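Local coordinates for cobalamin biosynthesis protein CobN (Mycobacterium tuberculosis, PDB 7C6O) that serves as the catalytic subunit of a cobaltochelatase, which probably inserts cobalt into the corrin ring during cobalamin biosynthesis, at residues D366-L371 with G548-V553; A535-D540 with G582-I587; G406-D411 with A500-L505; R358-A363 with D816-P821; V396-A401 with T806-V811. All coordinates share one frame; numbering follows the deposited sequence.

Interaction 1 of 5, residues D366-L371 with G548-V553; sequences DKRVAL and GAHAVV
His550 holds CG opposite its carbonyl carbon (chi1 -69°), and this turns the imidazole toward the backbone of Arg368. His550 ND1 then accepts from Arg368 N at 2.9 Å. That bond is nearly straight and lies in the ring plane. The main chain answers it: His550 N gives to Arg368 O at 2.7 Å. Arg368 was modelled in two conformers. In the one described, it bends at chi3 (-58°), and Arg368 NE and NH2 meet Gly548 O side-on, at 2.6 Å and 2.9 Å. His550 CE1 then lies over one face of the guanidinium. This grip is doubtful beside the backbone bonds. Further along, strands 369-373 and 551-555 pair in parallel. Ala370 N donates to Ala551 O at 3.1 Å and Ala370 O accepts from Val553 N at 2.8 Å. On the face shared with Val369, Leu371 CD1 packs on Val553 CG1 at 3.7 Å. Lys367 NZ turns away and bonds Leu815 O. The regular pairing is thus interrupted where the strands begin. His550 supplies both backbone bonds to Arg368 in place of Ala549 O and Ala551 N, at the cost of leaving Ala551 N buried without a partner.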
# COMPACT_ATOMS: atom_id res chain seq x y z
N ASP A 366 -8.77 -2.08 -33.10
CA ASP A 366 -10.12 -1.75 -32.66
C ASP A 366 -10.21 -1.37 -31.19
O ASP A 366 -11.30 -1.06 -30.71
CB ASP A 366 -11.06 -2.93 -32.93
CG ASP A 366 -11.02 -3.39 -34.37
OD1 ASP A 366 -11.08 -2.53 -35.27
OD2 ASP A 366 -10.91 -4.62 -34.60
N LYS A 367 -9.09 -1.38 -30.47
CA LYS A 367 -9.11 -1.22 -29.02
C LYS A 367 -9.08 0.25 -28.65
O LYS A 367 -8.21 1.00 -29.11
CB LYS A 367 -7.92 -1.96 -28.40
CG LYS A 367 -7.96 -2.03 -26.88
CD LYS A 367 -7.10 -3.17 -26.37
CE LYS A 367 -7.69 -4.51 -26.74
NZ LYS A 367 -6.78 -5.64 -26.43
N ARG A 368 -10.04 0.67 -27.82
CA ARG A 368 -10.12 2.04 -27.34
C ARG A 368 -9.52 2.11 -25.94
O ARG A 368 -9.90 1.34 -25.05
CB ARG A 368 -11.57 2.53 -27.34
CG ARG A 368 -12.17 2.63 -28.74
CD ARG A 368 -13.61 3.12 -28.71
NE ARG A 368 -14.47 2.24 -27.92
CZ ARG A 368 -15.17 1.22 -28.40
NH1 ARG A 368 -15.12 0.94 -29.70
NH2 ARG A 368 -15.91 0.48 -27.59
N VAL A 369 -8.58 3.04 -25.75
CA VAL A 369 -7.84 3.15 -24.50
C VAL A 369 -7.91 4.59 -24.01
O VAL A 369 -7.73 5.54 -24.79
CB VAL A 369 -6.37 2.72 -24.67
CG1 VAL A 369 -5.63 2.81 -23.34
CG2 VAL A 369 -6.30 1.31 -25.24
N ALA A 370 -8.16 4.75 -22.71
CA ALA A 370 -8.08 6.04 -22.05
C ALA A 370 -6.78 6.12 -21.26
O ALA A 370 -6.50 5.25 -20.43
CB ALA A 370 -9.28 6.26 -21.13
N LEU A 371 -5.99 7.16 -21.53
CA LEU A 371 -4.74 7.43 -20.82
C LEU A 371 -4.98 8.62 -19.90
O LEU A 371 -5.17 9.74 -20.37
CB LEU A 371 -3.61 7.70 -21.82
CG LEU A 371 -2.16 7.72 -21.33
CD1 LEU A 371 -1.78 6.37 -20.77
CD2 LEU A 371 -1.22 8.13 -22.45
N GLY A 548 -16.40 4.81 -24.53
CA GLY A 548 -16.44 3.36 -24.59
C GLY A 548 -15.06 2.73 -24.56
O GLY A 548 -14.75 1.86 -25.38
N ALA A 549 -14.24 3.15 -23.60
CA ALA A 549 -12.90 2.59 -23.46
C ALA A 549 -12.94 1.11 -23.14
O ALA A 549 -13.78 0.65 -22.35
CB ALA A 549 -12.13 3.33 -22.36
N HIS A 550 -12.04 0.35 -23.75
CA HIS A 550 -11.83 -1.04 -23.34
C HIS A 550 -11.02 -1.13 -22.05
O HIS A 550 -11.17 -2.11 -21.31
CB HIS A 550 -11.15 -1.82 -24.46
CG HIS A 550 -12.03 -2.04 -25.65
ND1 HIS A 550 -11.87 -1.34 -26.83
CD2 HIS A 550 -13.08 -2.87 -25.85
CE1 HIS A 550 -12.78 -1.74 -27.70
NE2 HIS A 550 -13.53 -2.67 -27.13
N ALA A 551 -10.18 -0.14 -21.78
CA ALA A 551 -9.37 -0.13 -20.57
C ALA A 551 -8.89 1.28 -20.29
O ALA A 551 -8.80 2.13 -21.18
CB ALA A 551 -8.17 -1.08 -20.68
N VAL A 552 -8.57 1.52 -19.02
CA VAL A 552 -7.97 2.77 -18.56
C VAL A 552 -6.53 2.49 -18.17
O VAL A 552 -6.25 1.50 -17.47
CB VAL A 552 -8.75 3.38 -17.38
CG1 VAL A 552 -8.07 4.65 -16.88
CG2 VAL A 552 -10.19 3.65 -17.78
N VAL A 553 -5.61 3.33 -18.63
CA VAL A 553 -4.23 3.32 -18.19
C VAL A 553 -3.98 4.61 -17.43
O VAL A 553 -4.10 5.70 -18.00
CB VAL A 553 -3.24 3.17 -19.36
CG1 VAL A 553 -1.80 3.19 -18.85
CG2 VAL A 553 -3.52 1.90 -20.15

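Interaction 2 of 5, residues A535-D540 with G582-I587; sequences AYRWLD and GDLPLI
The chain at Asp540, just after helix 530-539, comes within 7.0 Å of Leu584, CA to CA, while Gly582 leaves the preceding helix 576-581 with positive phi (62°). No direct hydrogen bond joins the two segments. Leu584 makes most of the contact. Leu584 CG rests 3.5 Å from Asp540 OD2, and its CD2 lies beside Asp540 CG. The two side chains run past each other in opposite directions. Leu584 CD1 goes further, to within 3.9 Å of Arg537 NH2. Arg537 is bent at chi2 and chi3, which folds its guanidinium back to Asp540. Arg537 NH1 and NH2 both meet Asp540 OD2 end-on, at 3.0 Å and 3.2 Å, and NH2 uses the anti lone pair. Arg537 NH2 also bonds Ala580 O. A water bridges the segments: it donates to Asp540 OD2 at 2.8 Å and accepts from Asp583 N at 2.9 Å. The other carboxylate oxygen, Asp540 OD1, is in a salt bridge with Arg355 of helix 343-361. The buried carboxylate thus has an arginine on each oxygen, which would probably favour its charged form. A leucine lies against this ion pair, and the water links that carboxylate to the backbone N of Asp583.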
# COMPACT_ATOMS: atom_id res chain seq x y z
N ALA A 535 -17.03 12.77 -16.00
CA ALA A 535 -15.84 12.54 -16.81
C ALA A 535 -15.48 11.06 -16.86
O ALA A 535 -15.20 10.52 -17.93
CB ALA A 535 -14.67 13.36 -16.25
N TYR A 536 -15.49 10.38 -15.71
CA TYR A 536 -15.18 8.96 -15.71
C TYR A 536 -16.27 8.14 -16.37
O TYR A 536 -15.99 7.17 -17.08
CB TYR A 536 -14.92 8.46 -14.28
CG TYR A 536 -13.47 8.56 -13.90
CD1 TYR A 536 -12.56 7.60 -14.33
CD2 TYR A 536 -12.99 9.61 -13.14
CE1 TYR A 536 -11.22 7.68 -14.00
CE2 TYR A 536 -11.66 9.71 -12.80
CZ TYR A 536 -10.77 8.74 -13.24
OH TYR A 536 -9.44 8.83 -12.91
N ARG A 537 -17.53 8.52 -16.16
CA ARG A 537 -18.62 7.79 -16.80
C ARG A 537 -18.61 7.99 -18.31
O ARG A 537 -19.08 7.12 -19.05
CB ARG A 537 -19.96 8.20 -16.20
CG ARG A 537 -20.18 7.69 -14.77
CD ARG A 537 -20.26 6.16 -14.72
NE ARG A 537 -18.95 5.53 -14.64
CZ ARG A 537 -18.63 4.40 -15.26
NH1 ARG A 537 -19.52 3.78 -16.03
NH2 ARG A 537 -17.41 3.88 -15.13
N TRP A 538 -18.06 9.11 -18.80
CA TRP A 538 -17.96 9.30 -20.24
C TRP A 538 -16.88 8.41 -20.84
O TRP A 538 -16.98 8.02 -22.01
CB TRP A 538 -17.70 10.76 -20.58
CG TRP A 538 -17.39 10.94 -22.04
CD1 TRP A 538 -18.28 11.00 -23.07
CD2 TRP A 538 -16.09 11.03 -22.63
NE1 TRP A 538 -17.62 11.14 -24.26
CE2 TRP A 538 -16.27 11.15 -24.02
CE3 TRP A 538 -14.79 11.01 -22.12
CZ2 TRP A 538 -15.21 11.27 -24.91
CZ3 TRP A 538 -13.73 11.13 -23.00
CH2 TRP A 538 -13.94 11.26 -24.38
N LEU A 539 -15.84 8.08 -20.07
CA LEU A 539 -14.84 7.14 -20.55
C LEU A 539 -15.42 5.76 -20.83
O LEU A 539 -14.86 5.01 -21.63
CB LEU A 539 -13.70 7.01 -19.54
CG LEU A 539 -12.87 8.25 -19.24
CD1 LEU A 539 -11.81 7.94 -18.18
CD2 LEU A 539 -12.22 8.77 -20.51
N ASP A 540 -16.53 5.42 -20.19
CA ASP A 540 -17.14 4.10 -20.28
C ASP A 540 -18.21 4.10 -21.37
O ASP A 540 -18.31 5.02 -22.18
CB ASP A 540 -17.70 3.71 -18.92
CG ASP A 540 -17.74 2.21 -18.70
OD1 ASP A 540 -17.72 1.45 -19.70
OD2 ASP A 540 -17.80 1.79 -17.53
N GLY A 582 -16.53 1.83 -12.14
CA GLY A 582 -17.41 0.79 -12.67
C GLY A 582 -16.65 -0.47 -13.03
O GLY A 582 -15.77 -0.93 -12.29
N ASP A 583 -16.99 -1.04 -14.19
CA ASP A 583 -16.37 -2.27 -14.69
C ASP A 583 -15.10 -2.02 -15.49
O ASP A 583 -14.53 -2.98 -16.03
CB ASP A 583 -17.36 -3.05 -15.56
CG ASP A 583 -18.57 -3.55 -14.78
OD1 ASP A 583 -18.46 -3.73 -13.55
OD2 ASP A 583 -19.62 -3.77 -15.41
N LEU A 584 -14.63 -0.78 -15.59
CA LEU A 584 -13.51 -0.46 -16.47
C LEU A 584 -12.22 -1.11 -15.99
O LEU A 584 -11.81 -0.88 -14.84
CB LEU A 584 -13.32 1.05 -16.55
CG LEU A 584 -14.31 1.85 -17.39
CD1 LEU A 584 -14.13 3.34 -17.11
CD2 LEU A 584 -14.11 1.56 -18.87
N PRO A 585 -11.55 -1.91 -16.82
CA PRO A 585 -10.22 -2.41 -16.44
C PRO A 585 -9.26 -1.24 -16.26
O PRO A 585 -9.27 -0.28 -17.02
CB PRO A 585 -9.82 -3.29 -17.63
CG PRO A 585 -11.12 -3.67 -18.28
CD PRO A 585 -12.01 -2.48 -18.10
N LEU A 586 -8.43 -1.34 -15.22
CA LEU A 586 -7.48 -0.29 -14.87
C LEU A 586 -6.07 -0.87 -14.85
O LEU A 586 -5.79 -1.79 -14.06
CB LEU A 586 -7.83 0.35 -13.52
CG LEU A 586 -6.86 1.39 -12.96
CD1 LEU A 586 -6.71 2.57 -13.91
CD2 LEU A 586 -7.31 1.87 -11.58
N ILE A 587 -5.20 -0.35 -15.70
CA ILE A 587 -3.80 -0.75 -15.79
C ILE A 587 -2.97 0.44 -15.33
O ILE A 587 -3.19 1.57 -15.77
CB ILE A 587 -3.44 -1.19 -17.21
CG1 ILE A 587 -4.34 -2.34 -17.65
CG2 ILE A 587 -1.97 -1.58 -17.29
CD1 ILE A 587 -4.41 -2.54 -19.14
O HOH W 1 -19.13 -0.04 -15.93

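Interaction 3 of 5, residues G406-D411 with A500-L505; sequences GYRVGD and AGNLVL
Arg408 O meets Asn502 N at the tip of a two-residue beta hairpin. The hairpin joins strands 492-500 and 503-507 through a type II' turn from Ala500 to Leu503, with Gly501 and Asn502 at its corners. Paired backbone bonds between Ala500 and Leu503 hold it. The 406-411 loop, which leaves helix 391-405 through a Schellman motif at Gly406, lies across this tip. One direct hydrogen bond spans the contact: Asn502 N donates to Arg408 O at 2.8 Å, tilted 22° from the carbonyl plane. Gly501 CA makes a weaker CA-H...O approach to the same oxygen. Water adds a second link. One molecule accepts from Arg408 N at 3.0 Å and from Asn502 ND2 at 3.1 Å. Another accepts from Asn502 ND2 and, weakly, from Arg408 NH1. Arg408 CG is opposite its carbonyl carbon (chi1 -64°), and the chain runs extended beside Asn502. Asn502 ND2 lies 3.9 Å from Arg408 CB, with guanidinium and amide planes nearly perpendicular. Ala500 CB rests on the backbone, against Gly410 CA and 3.7 Å from Val409 O. Apolar contact pairs Val409 with Leu503, which also touches Leu399 and Met402. Leu503 CD2 is 3.6 Å from both CB and CG1 of Val409.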
# COMPACT_ATOMS: atom_id res chain seq x y z
N GLY A 406 -0.12 -1.78 -33.43
CA GLY A 406 -1.31 -1.69 -34.25
C GLY A 406 -2.44 -0.86 -33.69
O GLY A 406 -3.52 -0.83 -34.30
N TYR A 407 -2.25 -0.19 -32.56
CA TYR A 407 -3.27 0.71 -32.04
C TYR A 407 -3.39 1.94 -32.92
O TYR A 407 -2.42 2.38 -33.54
CB TYR A 407 -2.93 1.13 -30.60
CG TYR A 407 -3.11 0.05 -29.56
CD1 TYR A 407 -2.11 -0.89 -29.33
CD2 TYR A 407 -4.27 -0.02 -28.80
CE1 TYR A 407 -2.27 -1.88 -28.38
CE2 TYR A 407 -4.43 -1.00 -27.84
CZ TYR A 407 -3.43 -1.92 -27.63
OH TYR A 407 -3.60 -2.90 -26.68
N ARG A 408 -4.59 2.51 -32.95
CA ARG A 408 -4.83 3.75 -33.68
C ARG A 408 -4.63 4.92 -32.72
O ARG A 408 -5.55 5.30 -31.99
CB ARG A 408 -6.22 3.75 -34.30
CG ARG A 408 -6.42 2.66 -35.34
CD ARG A 408 -7.52 3.02 -36.32
NE ARG A 408 -7.35 2.32 -37.59
CZ ARG A 408 -8.02 1.22 -37.93
NH1 ARG A 408 -8.91 0.70 -37.10
NH2 ARG A 408 -7.79 0.65 -39.11
N VAL A 409 -3.43 5.50 -32.73
CA VAL A 409 -3.06 6.55 -31.78
C VAL A 409 -3.25 7.93 -32.37
O VAL A 409 -2.89 8.93 -31.72
CB VAL A 409 -1.61 6.36 -31.29
CG1 VAL A 409 -1.42 4.97 -30.69
CG2 VAL A 409 -0.62 6.59 -32.43
N GLY A 410 -3.79 8.03 -33.58
CA GLY A 410 -4.00 9.33 -34.19
C GLY A 410 -2.69 10.06 -34.44
O GLY A 410 -1.63 9.46 -34.66
N ASP A 411 -2.75 11.39 -34.41
CA ASP A 411 -1.56 12.21 -34.64
C ASP A 411 -1.32 13.13 -33.45
O ASP A 411 -1.40 14.36 -33.57
CB ASP A 411 -1.70 13.02 -35.93
CG ASP A 411 -0.44 13.78 -36.29
OD1 ASP A 411 0.66 13.21 -36.13
OD2 ASP A 411 -0.56 14.94 -36.73
N ALA A 500 -7.66 11.31 -30.05
CA ALA A 500 -6.93 11.05 -31.29
C ALA A 500 -7.04 9.57 -31.62
O ALA A 500 -6.65 8.73 -30.80
CB ALA A 500 -5.47 11.47 -31.18
N GLY A 501 -7.56 9.26 -32.80
CA GLY A 501 -7.73 7.86 -33.17
C GLY A 501 -8.65 7.16 -32.20
O GLY A 501 -9.76 7.63 -31.91
N ASN A 502 -8.20 6.02 -31.68
CA ASN A 502 -8.95 5.28 -30.67
C ASN A 502 -8.47 5.58 -29.26
O ASN A 502 -8.72 4.78 -28.35
CB ASN A 502 -8.88 3.78 -30.96
CG ASN A 502 -9.78 3.36 -32.10
OD1 ASN A 502 -10.76 4.04 -32.41
ND2 ASN A 502 -9.47 2.23 -32.72
N LEU A 503 -7.79 6.70 -29.07
CA LEU A 503 -7.21 7.06 -27.78
C LEU A 503 -7.84 8.35 -27.27
O LEU A 503 -8.22 9.23 -28.05
CB LEU A 503 -5.70 7.26 -27.90
CG LEU A 503 -4.77 6.09 -27.59
CD1 LEU A 503 -5.25 4.79 -28.20
CD2 LEU A 503 -3.42 6.45 -28.14
N VAL A 504 -7.94 8.46 -25.95
CA VAL A 504 -8.26 9.72 -25.30
C VAL A 504 -7.26 9.94 -24.18
O VAL A 504 -7.00 9.03 -23.38
CB VAL A 504 -9.71 9.75 -24.77
CG1 VAL A 504 -9.98 8.62 -23.80
CG2 VAL A 504 -10.00 11.10 -24.12
N LEU A 505 -6.65 11.12 -24.17
CA LEU A 505 -5.77 11.54 -23.09
C LEU A 505 -6.52 12.57 -22.26
O LEU A 505 -7.01 13.57 -22.79
CB LEU A 505 -4.46 12.12 -23.64
CG LEU A 505 -3.35 11.12 -23.99
CD1 LEU A 505 -3.76 10.20 -25.14
CD2 LEU A 505 -2.05 11.84 -24.31
O HOH W 2 -6.82 1.17 -31.47
O HOH W 3 -11.25 1.54 -34.86

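Interaction 4 of 5, residues R358-A363 with D816-P821; sequences RLRQVA and DGRFIP
Arg360 reaches over the chain at Asp816 and Gly817, where helix 807-815 ends in a Schellman motif. Arg360 CB lies 3.6 Å from Asp816 O. Arg360 CG is opposite the backbone N (chi1 -169°), and bends at chi2 and chi3 curl the chain round that oxygen. Arg360 CD passes Asp816 O at 3.4 Å and comes within 4.0 Å of Asp816 OD2. Arg360 NE donates to Asp816 O at 3.0 Å. Arg360 CZ and NH1 face Arg818, whose guanidinium stacks flat on that of Arg360, centres 4.3 Å apart and planes at 22°. Arg360 NH2 ends the chain and donates to Gly817 O at 2.8 Å, from above the carbonyl plane. Separately, Leu359 CB packs on Gly817 N at 3.6 Å. Asp280 serves both arginines: its backbone O accepts from Arg360 NH2, and its carboxylate forms a salt bridge with Arg818 NH1. One guanidinium thus takes up carbonyls at the helix end with its edge and stacks with its face, while Asp280 probably eases the closeness of two like charges.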
# COMPACT_ATOMS: atom_id res chain seq x y z
N ARG A 358 -12.79 -9.79 -22.31
CA ARG A 358 -13.05 -9.19 -23.62
C ARG A 358 -11.78 -8.61 -24.24
O ARG A 358 -11.66 -8.55 -25.47
CB ARG A 358 -14.12 -8.11 -23.48
CG ARG A 358 -14.41 -7.32 -24.76
CD ARG A 358 -15.48 -7.99 -25.60
NE ARG A 358 -15.80 -7.21 -26.80
CZ ARG A 358 -15.59 -7.62 -28.04
NH1 ARG A 358 -15.07 -8.82 -28.27
NH2 ARG A 358 -15.91 -6.83 -29.06
N LEU A 359 -10.82 -8.20 -23.41
CA LEU A 359 -9.61 -7.56 -23.92
C LEU A 359 -8.86 -8.48 -24.87
O LEU A 359 -8.26 -8.01 -25.85
CB LEU A 359 -8.70 -7.14 -22.76
CG LEU A 359 -9.22 -6.02 -21.86
CD1 LEU A 359 -8.29 -5.82 -20.67
CD2 LEU A 359 -9.37 -4.72 -22.65
N ARG A 360 -8.87 -9.78 -24.60
CA ARG A 360 -8.17 -10.72 -25.48
C ARG A 360 -8.83 -10.80 -26.85
O ARG A 360 -8.17 -11.12 -27.84
CB ARG A 360 -8.11 -12.10 -24.84
CG ARG A 360 -7.18 -13.08 -25.54
CD ARG A 360 -5.73 -12.81 -25.20
NE ARG A 360 -5.51 -12.86 -23.75
CZ ARG A 360 -5.28 -13.98 -23.07
NH1 ARG A 360 -5.22 -15.15 -23.70
NH2 ARG A 360 -5.10 -13.93 -21.76
N GLN A 361 -10.13 -10.49 -26.93
CA GLN A 361 -10.88 -10.63 -28.16
C GLN A 361 -10.78 -9.41 -29.07
O GLN A 361 -11.11 -9.52 -30.26
CB GLN A 361 -12.36 -10.88 -27.84
CG GLN A 361 -12.62 -12.12 -26.99
CD GLN A 361 -14.09 -12.25 -26.60
OE1 GLN A 361 -14.90 -11.37 -26.89
NE2 GLN A 361 -14.43 -13.35 -25.95
N VAL A 362 -10.35 -8.27 -28.56
CA VAL A 362 -10.32 -7.02 -29.33
C VAL A 362 -8.91 -6.81 -29.86
O VAL A 362 -7.95 -6.71 -29.08
CB VAL A 362 -10.78 -5.83 -28.48
CG1 VAL A 362 -10.79 -4.55 -29.31
CG2 VAL A 362 -12.16 -6.10 -27.90
N ALA A 363 -8.78 -6.74 -31.18
CA ALA A 363 -7.48 -6.51 -31.80
C ALA A 363 -7.00 -5.09 -31.50
O ALA A 363 -7.81 -4.20 -31.26
CB ALA A 363 -7.56 -6.74 -33.30
N ASP A 816 -4.10 -6.54 -23.41
CA ASP A 816 -4.56 -7.73 -24.11
C ASP A 816 -5.21 -8.74 -23.18
O ASP A 816 -5.54 -9.84 -23.62
CB ASP A 816 -3.38 -8.38 -24.83
CG ASP A 816 -3.59 -8.48 -26.32
OD1 ASP A 816 -3.47 -7.44 -27.00
OD2 ASP A 816 -3.88 -9.59 -26.80
N GLY A 817 -5.40 -8.39 -21.91
CA GLY A 817 -6.04 -9.30 -20.98
C GLY A 817 -5.23 -10.53 -20.64
O GLY A 817 -5.80 -11.58 -20.35
N ARG A 818 -3.90 -10.43 -20.67
CA ARG A 818 -3.06 -11.55 -20.29
C ARG A 818 -2.74 -11.48 -18.80
O ARG A 818 -2.94 -10.46 -18.15
CB ARG A 818 -1.78 -11.56 -21.12
CG ARG A 818 -2.06 -11.55 -22.62
CD ARG A 818 -0.92 -12.13 -23.42
NE ARG A 818 -1.27 -12.28 -24.83
CZ ARG A 818 -1.70 -13.41 -25.38
NH1 ARG A 818 -1.84 -14.50 -24.63
NH2 ARG A 818 -2.00 -13.45 -26.67
N PHE A 819 -2.27 -12.60 -18.26
CA PHE A 819 -1.90 -12.64 -16.85
C PHE A 819 -0.60 -11.87 -16.64
O PHE A 819 0.41 -12.13 -17.31
CB PHE A 819 -1.75 -14.08 -16.38
CG PHE A 819 -1.33 -14.20 -14.94
CD1 PHE A 819 -2.25 -14.00 -13.92
CD2 PHE A 819 -0.02 -14.50 -14.60
CE1 PHE A 819 -1.88 -14.11 -12.59
CE2 PHE A 819 0.36 -14.61 -13.27
CZ PHE A 819 -0.56 -14.41 -12.26
N ILE A 820 -0.62 -10.93 -15.71
CA ILE A 820 0.54 -10.11 -15.37
C ILE A 820 1.19 -10.71 -14.13
O ILE A 820 0.57 -10.70 -13.06
CB ILE A 820 0.16 -8.64 -15.14
CG1 ILE A 820 -0.59 -8.09 -16.35
CG2 ILE A 820 1.40 -7.81 -14.84
CD1 ILE A 820 0.20 -8.19 -17.65
N PRO A 821 2.42 -11.23 -14.22
CA PRO A 821 3.02 -11.91 -13.07
C PRO A 821 3.23 -10.95 -11.91
O PRO A 821 3.50 -9.76 -12.10
CB PRO A 821 4.35 -12.43 -13.62
CG PRO A 821 4.67 -11.52 -14.75
CD PRO A 821 3.34 -11.17 -15.37

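Interaction 5 of 5, residues V396-A401 with T806-V811; sequences VALLQA and TEIEQV
Ile808 is the main bump of this contact. It projects from helix 807-815 into a shallow hollow on helix 391-405, lined by Ala397, Leu398 and Ala401. Ala397 and Ala401 stand one turn apart, and their small side chains leave room for it. The two branches of Ile808 divide the hollow between them. The longer branch is extended, with chi2 near 180°, and carries CD1 to Ala397. There Ile808 CD1 lies 3.7 Å from Ala397 CB and 3.9 Å from Leu398 N, against the helix backbone. The short branch turns to the next turn of the helix, where Ile808 CG2 presses on Ala401 CB at 3.5 Å. The two helices belong to the alpha/beta part of the fold and sit on the same side of the parallel strands. Leu398 also packs on Leu371, and Leu815, later in helix 807-815, touches Val369, Ala551 and Val553. The segment axes pass 10.3 Å apart and cross at -57°. Leu398 supplies the return bump. Its CG is opposite the backbone N (chi1 173°), and CD1 enters the notch between Ile808 and Val811. Leu398 CD1 meets Val811 CG1 at 3.8 Å and Ile808 CG2 at 4.2 Å. The Leu398 and Val811 side chains cross at about a right angle. No hydrogen bond links the segments. Further along helix 391-405, Arg405 forms a salt bridge with Glu809.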
# COMPACT_ATOMS: atom_id res chain seq x y z
N VAL A 396 4.96 9.19 -24.22
CA VAL A 396 5.39 9.13 -25.62
C VAL A 396 5.84 7.72 -25.97
O VAL A 396 5.42 7.14 -26.98
CB VAL A 396 6.49 10.16 -25.90
CG1 VAL A 396 7.17 9.88 -27.24
CG2 VAL A 396 5.93 11.57 -25.88
N ALA A 397 6.70 7.13 -25.13
CA ALA A 397 7.22 5.80 -25.41
C ALA A 397 6.11 4.76 -25.43
O ALA A 397 6.13 3.83 -26.24
CB ALA A 397 8.29 5.42 -24.38
N LEU A 398 5.11 4.91 -24.55
CA LEU A 398 3.98 3.99 -24.55
C LEU A 398 3.15 4.15 -25.82
O LEU A 398 2.78 3.16 -26.46
CB LEU A 398 3.11 4.22 -23.31
CG LEU A 398 1.80 3.43 -23.28
CD1 LEU A 398 2.06 1.94 -23.25
CD2 LEU A 398 0.94 3.85 -22.09
N LEU A 399 2.85 5.40 -26.20
CA LEU A 399 2.05 5.64 -27.40
C LEU A 399 2.77 5.16 -28.65
O LEU A 399 2.14 4.62 -29.57
CB LEU A 399 1.70 7.12 -27.50
CG LEU A 399 0.81 7.61 -26.36
CD1 LEU A 399 0.61 9.12 -26.38
CD2 LEU A 399 -0.52 6.90 -26.40
N GLN A 400 4.09 5.34 -28.71
CA GLN A 400 4.86 4.83 -29.84
C GLN A 400 4.80 3.31 -29.91
O GLN A 400 4.65 2.74 -31.00
CB GLN A 400 6.31 5.31 -29.74
CG GLN A 400 6.49 6.79 -29.99
CD GLN A 400 7.90 7.26 -29.72
OE1 GLN A 400 8.69 6.54 -29.10
NE2 GLN A 400 8.23 8.46 -30.17
N ALA A 401 4.92 2.64 -28.76
CA ALA A 401 4.84 1.19 -28.75
C ALA A 401 3.45 0.71 -29.12
O ALA A 401 3.30 -0.31 -29.82
CB ALA A 401 5.25 0.65 -27.38
N THR A 806 11.01 -4.65 -20.17
CA THR A 806 9.72 -5.27 -20.48
C THR A 806 8.53 -4.49 -19.93
O THR A 806 7.40 -4.95 -20.07
CB THR A 806 9.67 -6.70 -19.93
OG1 THR A 806 9.49 -6.67 -18.51
CG2 THR A 806 10.96 -7.45 -20.26
N GLU A 807 8.77 -3.33 -19.31
CA GLU A 807 7.69 -2.61 -18.63
C GLU A 807 6.57 -2.22 -19.60
O GLU A 807 5.39 -2.39 -19.29
CB GLU A 807 8.25 -1.37 -17.93
CG GLU A 807 9.03 -1.67 -16.66
CD GLU A 807 9.83 -0.48 -16.18
OE1 GLU A 807 9.81 0.57 -16.86
OE2 GLU A 807 10.50 -0.60 -15.13
N ILE A 808 6.94 -1.68 -20.76
CA ILE A 808 5.92 -1.28 -21.72
C ILE A 808 5.28 -2.51 -22.36
O ILE A 808 4.07 -2.53 -22.61
CB ILE A 808 6.53 -0.34 -22.78
CG1 ILE A 808 6.82 1.03 -22.15
CG2 ILE A 808 5.59 -0.18 -23.96
CD1 ILE A 808 7.40 2.04 -23.11
N GLU A 809 6.07 -3.56 -22.60
CA GLU A 809 5.50 -4.80 -23.11
C GLU A 809 4.44 -5.36 -22.16
O GLU A 809 3.42 -5.88 -22.60
CB GLU A 809 6.60 -5.83 -23.35
CG GLU A 809 6.13 -7.11 -24.03
CD GLU A 809 5.33 -6.82 -25.30
OE1 GLU A 809 4.16 -7.25 -25.37
OE2 GLU A 809 5.87 -6.16 -26.21
N GLN A 810 4.67 -5.23 -20.85
CA GLN A 810 3.70 -5.75 -19.89
C GLN A 810 2.44 -4.90 -19.84
O GLN A 810 1.36 -5.42 -19.56
CB GLN A 810 4.34 -5.86 -18.50
CG GLN A 810 5.33 -7.01 -18.36
CD GLN A 810 4.67 -8.39 -18.42
OE1 GLN A 810 3.45 -8.51 -18.30
NE2 GLN A 810 5.48 -9.42 -18.61
N VAL A 811 2.55 -3.59 -20.09
CA VAL A 811 1.35 -2.77 -20.25
C VAL A 811 0.55 -3.24 -21.46
O VAL A 811 -0.68 -3.33 -21.40
CB VAL A 811 1.72 -1.28 -20.36
CG1 VAL A 811 0.50 -0.45 -20.72
CG2 VAL A 811 2.34 -0.78 -19.06

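In the fold
Interaction 1 is the hub. Its strand 551-555 is neighbour to strand 586-591 of interaction 2, with Val552 N bonded to Pro585 O at 2.8 Å. Its strand 369-373 pairs on the other edge with strand 503-507 of interaction 3, through Leu371 N and Val504 O at 2.8 Å. Centres of interactions 1 and 2 are about 9 Å apart, those of 1 and 3 about 10 Å. Lys367 NZ ties interaction 1 to interaction 4 by bonding Leu359 O. Interaction 5 meets interactions 1 and 3 through Leu398 and Leu399. Interactions 4 and 5 meet where Ile820 CD1 packs on Gln810 OE1 at 3.3 Å. No segment contributes to the sodium site, formed by Asp125 and Ser127.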